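Local coordinates for DUF115 domain-containing protein (Magnetospirillum magneticum AMB-1, PDB 5MU5) that is a Maf glycosyltransferase involved in bacterial flagella formation, where it probably attaches sugars to flagellin, at residues A[244-256]-A[367-379]. Sequence-based numbering, arbitrary orientation.
Sequences DEMEMTRASYKNM and YFRPALSSYALFS
Glu-245 binds the first turn of helix 373-378 through a single carboxylate oxygen. Its chain folds back at chi2 (-67°), bringing OE1 to the backbone N of Ser-373 at 2.7 Å, a donor that arrives nearly along the carboxylate C-O axis. The hydroxyl OG of Ser-373 reaches the same OE1 from the anti side, 21° out of the carboxylate plane. OE2 accepts a hydrogen bond from a water that also donates to the carbonyl O of Ala-371. Because the carboxylate lies at a helix N-terminus, its negative charge is probably stabilised there. A glutamine in its place removes that charge and has one acceptor oxygen, so either the Ser-373 N and OG pair or the bridging water would probably be left facing an NH2 group. Met-248, bent at chi2 and chi3, passes its CG and SD across the methyls of Leu-372, with SD 4.2 Å from CD1. Thr-249 OG1 and Ser-373 OG are hydrogen-bonded at 2.6 Å, while Thr-249 CG2 meets Leu-377 CD1; the side chain is a knob among Ser-373, Ser-374, Leu-377 and Phe-378. The two helices cross at -42°, their axes 8.6 Å apart, joining the long helix 242-257 to the short helix that follows strand 363-367 of the large, mostly parallel sheet in the MptE-like region. Phe-378 answers as a reciprocal knob among Thr-249, Ser-252, Tyr-253 and Met-256. Ser-252 brings CB and OG against this ring, OG 3.2 Å from CD2, though OG finds its hydrogen bond at Asn-351. Tyr-253 adds CB beside Phe-378 CZ, at 3.8 Å, and its own hydroxyl leads off to Glu-648. Met-256 runs extended through chi2, which carries SD to two Met-aromatic contacts, at the edge of the Phe-368 ring, 3.7 Å from CE2, and obliquely at the Phe-378 ring; the bend at chi3 turns CE toward Phe-368 CZ.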
loop_
_atom_site.group_PDB
_atom_site.type_symbol
_atom_site.label_atom_id
_atom_site.label_comp_id
_atom_site.label_asym_id
_atom_site.label_seq_id
_atom_site.Cartn_x
_atom_site.Cartn_y
_atom_site.Cartn_z
ATOM N N ASP A 244 14.200 3.926 -7.730
ATOM C CA ASP A 244 12.935 4.006 -8.467
ATOM C C ASP A 244 12.345 5.411 -8.343
ATOM O O ASP A 244 11.771 5.916 -9.279
ATOM C CB ASP A 244 11.930 2.953 -7.972
ATOM C CG ASP A 244 12.444 1.532 -8.154
ATOM O OD1 ASP A 244 12.988 1.234 -9.248
ATOM O OD2 ASP A 244 12.327 0.712 -7.196
ATOM N N GLU A 245 12.488 6.047 -7.188
ATOM C CA GLU A 245 11.973 7.394 -7.031
ATOM C C GLU A 245 12.777 8.345 -7.892
ATOM O O GLU A 245 12.227 9.297 -8.407
ATOM C CB GLU A 245 11.978 7.841 -5.576
ATOM C CG GLU A 245 11.042 7.020 -4.689
ATOM C CD GLU A 245 9.560 7.203 -5.004
ATOM O OE1 GLU A 245 9.140 8.339 -5.313
ATOM O OE2 GLU A 245 8.803 6.204 -4.909
ATOM N N MET A 246 14.075 8.092 -8.043
ATOM C CA MET A 246 14.894 8.889 -8.945
ATOM C C MET A 246 14.354 8.773 -10.363
ATOM O O MET A 246 14.180 9.784 -11.046
ATOM C CB MET A 246 16.359 8.463 -8.923
ATOM C CG MET A 246 17.112 8.871 -7.675
ATOM S SD MET A 246 18.798 8.247 -7.727
ATOM C CE MET A 246 19.506 9.208 -6.402
ATOM N N GLU A 247 14.067 7.555 -10.802
ATOM C CA GLU A 247 13.533 7.373 -12.146
ATOM C C GLU A 247 12.168 8.029 -12.374
ATOM O O GLU A 247 11.921 8.552 -13.446
ATOM C CB GLU A 247 13.431 5.897 -12.498
ATOM C CG GLU A 247 12.784 5.603 -13.854
ATOM C CD GLU A 247 13.321 6.460 -14.997
ATOM O OE1 GLU A 247 14.486 6.914 -14.903
ATOM O OE2 GLU A 247 12.582 6.692 -15.992
ATOM N N MET A 248 11.284 7.971 -11.381
ATOM C CA MET A 248 9.937 8.515 -11.521
ATOM C C MET A 248 10.029 10.007 -11.698
ATOM O O MET A 248 9.367 10.571 -12.558
ATOM C CB MET A 248 9.088 8.270 -10.274
ATOM C CG MET A 248 8.751 6.833 -9.922
ATOM S SD MET A 248 7.882 5.918 -11.191
ATOM C CE MET A 248 9.221 5.129 -12.081
ATOM N N THR A 249 10.831 10.626 -10.839
ATOM C CA THR A 249 11.011 12.059 -10.825
ATOM C C THR A 249 11.764 12.516 -12.078
ATOM O O THR A 249 11.456 13.582 -12.607
ATOM C CB THR A 249 11.709 12.514 -9.518
ATOM O OG1 THR A 249 10.834 12.299 -8.414
ATOM C CG2 THR A 249 12.061 13.971 -9.542
ATOM N N ARG A 250 12.728 11.729 -12.557
ATOM C CA ARG A 250 13.426 12.071 -13.805
ATOM C C ARG A 250 12.454 12.029 -15.004
ATOM O O ARG A 250 12.418 12.943 -15.824
ATOM C CB ARG A 250 14.583 11.126 -14.073
ATOM C CG ARG A 250 15.370 11.445 -15.333
ATOM C CD ARG A 250 16.115 10.225 -15.835
ATOM N NE ARG A 250 15.179 9.277 -16.431
ATOM C CZ ARG A 250 14.758 9.325 -17.693
ATOM N NH1 ARG A 250 15.202 10.259 -18.524
ATOM N NH2 ARG A 250 13.884 8.430 -18.117
ATOM N N ALA A 251 11.667 10.968 -15.090
ATOM C CA ALA A 251 10.670 10.845 -16.155
ATOM C C ALA A 251 9.750 12.057 -16.137
ATOM O O ALA A 251 9.565 12.717 -17.145
ATOM C CB ALA A 251 9.853 9.556 -15.994
ATOM N N SER A 252 9.197 12.355 -14.969
ATOM C CA SER A 252 8.244 13.447 -14.832
ATOM C C SER A 252 8.895 14.781 -15.157
ATOM O O SER A 252 8.298 15.606 -15.833
ATOM C CB SER A 252 7.650 13.465 -13.428
ATOM O OG SER A 252 6.580 14.399 -13.360
ATOM N N TYR A 253 10.117 14.969 -14.680
ATOM C CA TYR A 253 10.876 16.179 -14.947
ATOM C C TYR A 253 10.976 16.373 -16.458
ATOM O O TYR A 253 10.620 17.419 -16.968
ATOM C CB TYR A 253 12.274 16.069 -14.334
ATOM C CG TYR A 253 13.217 17.217 -14.627
ATOM C CD1 TYR A 253 13.795 17.368 -15.886
ATOM C CD2 TYR A 253 13.570 18.127 -13.628
ATOM C CE1 TYR A 253 14.662 18.406 -16.150
ATOM C CE2 TYR A 253 14.438 19.162 -13.889
ATOM C CZ TYR A 253 14.975 19.290 -15.157
ATOM O OH TYR A 253 15.855 20.302 -15.430
ATOM N N LYS A 254 11.428 15.345 -17.169
ATOM C CA LYS A 254 11.632 15.450 -18.615
ATOM C C LYS A 254 10.325 15.587 -19.361
ATOM O O LYS A 254 10.263 16.267 -20.353
ATOM C CB LYS A 254 12.360 14.231 -19.154
ATOM C CG LYS A 254 13.716 14.002 -18.538
ATOM C CD LYS A 254 14.702 15.079 -18.884
ATOM C CE LYS A 254 15.110 14.961 -20.333
ATOM N NZ LYS A 254 16.162 15.956 -20.638
ATOM N N ASN A 255 9.289 14.916 -18.890
ATOM C CA ASN A 255 7.991 15.021 -19.523
ATOM C C ASN A 255 7.401 16.424 -19.460
ATOM O O ASN A 255 6.674 16.817 -20.351
ATOM C CB ASN A 255 7.014 14.044 -18.878
ATOM C CG ASN A 255 7.178 12.633 -19.394
ATOM O OD1 ASN A 255 7.583 12.438 -20.537
ATOM N ND2 ASN A 255 6.842 11.639 -18.564
ATOM N N MET A 256 7.705 17.169 -18.408
ATOM C CA MET A 256 7.074 18.462 -18.201
ATOM C C MET A 256 7.923 19.673 -18.487
ATOM O O MET A 256 7.388 20.766 -18.565
ATOM C CB MET A 256 6.599 18.538 -16.768
ATOM C CG MET A 256 5.420 17.631 -16.508
ATOM S SD MET A 256 5.115 17.620 -14.759
ATOM C CE MET A 256 4.564 19.319 -14.501
ATOM N N TYR A 367 -1.626 12.477 -16.744
ATOM C CA TYR A 367 -2.304 12.580 -15.463
ATOM C C TYR A 367 -1.210 12.315 -14.422
ATOM O O TYR A 367 -0.148 11.755 -14.738
ATOM C CB TYR A 367 -3.455 11.598 -15.354
ATOM C CG TYR A 367 -3.030 10.171 -15.152
ATOM C CD1 TYR A 367 -2.738 9.359 -16.214
ATOM C CD2 TYR A 367 -2.908 9.647 -13.873
ATOM C CE1 TYR A 367 -2.326 8.041 -16.013
ATOM C CE2 TYR A 367 -2.512 8.343 -13.664
ATOM C CZ TYR A 367 -2.216 7.548 -14.732
ATOM O OH TYR A 367 -1.843 6.246 -14.493
ATOM N N PHE A 368 -1.456 12.741 -13.197
ATOM C CA PHE A 368 -0.471 12.599 -12.144
ATOM C C PHE A 368 -0.743 11.388 -11.292
ATOM O O PHE A 368 -1.771 11.277 -10.630
ATOM C CB PHE A 368 -0.349 13.890 -11.340
ATOM C CG PHE A 368 0.288 14.954 -12.129
ATOM C CD1 PHE A 368 -0.465 15.724 -12.978
ATOM C CD2 PHE A 368 1.663 15.085 -12.137
ATOM C CE1 PHE A 368 0.135 16.656 -13.786
ATOM C CE2 PHE A 368 2.277 16.041 -12.922
ATOM C CZ PHE A 368 1.508 16.825 -13.752
ATOM N N ARG A 369 0.195 10.452 -11.355
ATOM C CA ARG A 369 0.064 9.238 -10.610
ATOM C C ARG A 369 0.452 9.461 -9.141
ATOM O O ARG A 369 1.557 9.877 -8.856
ATOM C CB ARG A 369 0.897 8.137 -11.237
ATOM C CG ARG A 369 0.385 6.827 -10.749
ATOM C CD ARG A 369 1.135 5.642 -11.263
ATOM N NE ARG A 369 0.440 4.464 -10.754
ATOM C CZ ARG A 369 0.799 3.219 -11.001
ATOM N NH1 ARG A 369 1.848 2.988 -11.769
ATOM N NH2 ARG A 369 0.102 2.211 -10.484
ATOM N N PRO A 370 -0.471 9.184 -8.215
ATOM C CA PRO A 370 -0.228 9.508 -6.815
ATOM C C PRO A 370 0.775 8.599 -6.098
ATOM O O PRO A 370 1.251 7.620 -6.667
ATOM C CB PRO A 370 -1.629 9.400 -6.182
ATOM C CG PRO A 370 -2.401 8.493 -7.073
ATOM C CD PRO A 370 -1.822 8.635 -8.447
ATOM N N ALA A 371 1.129 8.971 -4.869
ATOM C CA ALA A 371 1.956 8.123 -4.002
ATOM C C ALA A 371 3.380 7.895 -4.524
ATOM O O ALA A 371 3.929 6.799 -4.414
ATOM C CB ALA A 371 1.250 6.777 -3.753
ATOM N N LEU A 372 3.975 8.942 -5.077
ATOM C CA LEU A 372 5.330 8.873 -5.614
ATOM C C LEU A 372 5.975 10.219 -5.385
ATOM O O LEU A 372 5.278 11.199 -5.187
ATOM C CB LEU A 372 5.317 8.570 -7.122
ATOM C CG LEU A 372 4.753 7.221 -7.582
ATOM C CD1 LEU A 372 4.520 7.192 -9.094
ATOM C CD2 LEU A 372 5.666 6.077 -7.188
ATOM N N SER A 373 7.303 10.258 -5.421
ATOM C CA SER A 373 8.047 11.507 -5.328
ATOM C C SER A 373 7.642 12.482 -6.446
ATOM O O SER A 373 7.575 13.672 -6.236
ATOM C CB SER A 373 9.553 11.232 -5.441
ATOM O OG SER A 373 9.867 10.590 -6.679
ATOM N N SER A 374 7.366 11.953 -7.629
ATOM C CA SER A 374 6.962 12.753 -8.772
ATOM C C SER A 374 5.600 13.411 -8.561
ATOM O O SER A 374 5.331 14.465 -9.127
ATOM C CB SER A 374 6.918 11.867 -10.012
ATOM O OG SER A 374 6.216 10.667 -9.727
ATOM N N TYR A 375 4.733 12.778 -7.775
ATOM C CA TYR A 375 3.431 13.360 -7.478
ATOM C C TYR A 375 3.616 14.584 -6.593
ATOM O O TYR A 375 3.133 15.672 -6.891
ATOM C CB TYR A 375 2.511 12.357 -6.774
ATOM C CG TYR A 375 1.145 12.931 -6.539
ATOM C CD1 TYR A 375 0.202 12.961 -7.571
ATOM C CD2 TYR A 375 0.793 13.479 -5.301
ATOM C CE1 TYR A 375 -1.053 13.499 -7.377
ATOM C CE2 TYR A 375 -0.459 14.033 -5.098
ATOM C CZ TYR A 375 -1.377 14.045 -6.146
ATOM O OH TYR A 375 -2.627 14.593 -5.973
ATOM N N ALA A 376 4.349 14.403 -5.507
ATOM C CA ALA A 376 4.543 15.466 -4.554
ATOM C C ALA A 376 5.269 16.634 -5.189
ATOM O O ALA A 376 5.005 17.773 -4.868
ATOM C CB ALA A 376 5.329 14.949 -3.357
ATOM N N LEU A 377 6.190 16.359 -6.093
ATOM C CA LEU A 377 7.000 17.427 -6.630
ATOM C C LEU A 377 6.262 18.168 -7.760
ATOM O O LEU A 377 6.198 19.400 -7.763
ATOM C CB LEU A 377 8.341 16.858 -7.087
ATOM C CG LEU A 377 9.525 17.830 -7.093
ATOM C CD1 LEU A 377 10.811 17.089 -7.444
ATOM C CD2 LEU A 377 9.291 18.972 -8.074
ATOM N N PHE A 378 5.650 17.408 -8.670
ATOM C CA PHE A 378 5.101 17.956 -9.915
ATOM C C PHE A 378 3.585 18.099 -10.064
ATOM O O PHE A 378 3.131 18.804 -10.969
ATOM C CB PHE A 378 5.623 17.133 -11.095
ATOM C CG PHE A 378 7.073 17.346 -11.385
ATOM C CD1 PHE A 378 7.521 18.569 -11.841
ATOM C CD2 PHE A 378 7.984 16.314 -11.244
ATOM C CE1 PHE A 378 8.859 18.775 -12.120
ATOM C CE2 PHE A 378 9.326 16.515 -11.520
ATOM C CZ PHE A 378 9.762 17.748 -11.956
ATOM N N SER A 379 2.795 17.420 -9.242
ATOM C CA SER A 379 1.343 17.534 -9.356
ATOM C C SER A 379 0.892 18.939 -9.040
ATOM O O SER A 379 1.314 19.495 -8.038
ATOM C CB SER A 379 0.626 16.601 -8.403
ATOM O OG SER A 379 -0.776 16.695 -8.578
HETATM O O HOH W 1 6.471 6.017 -3.564
#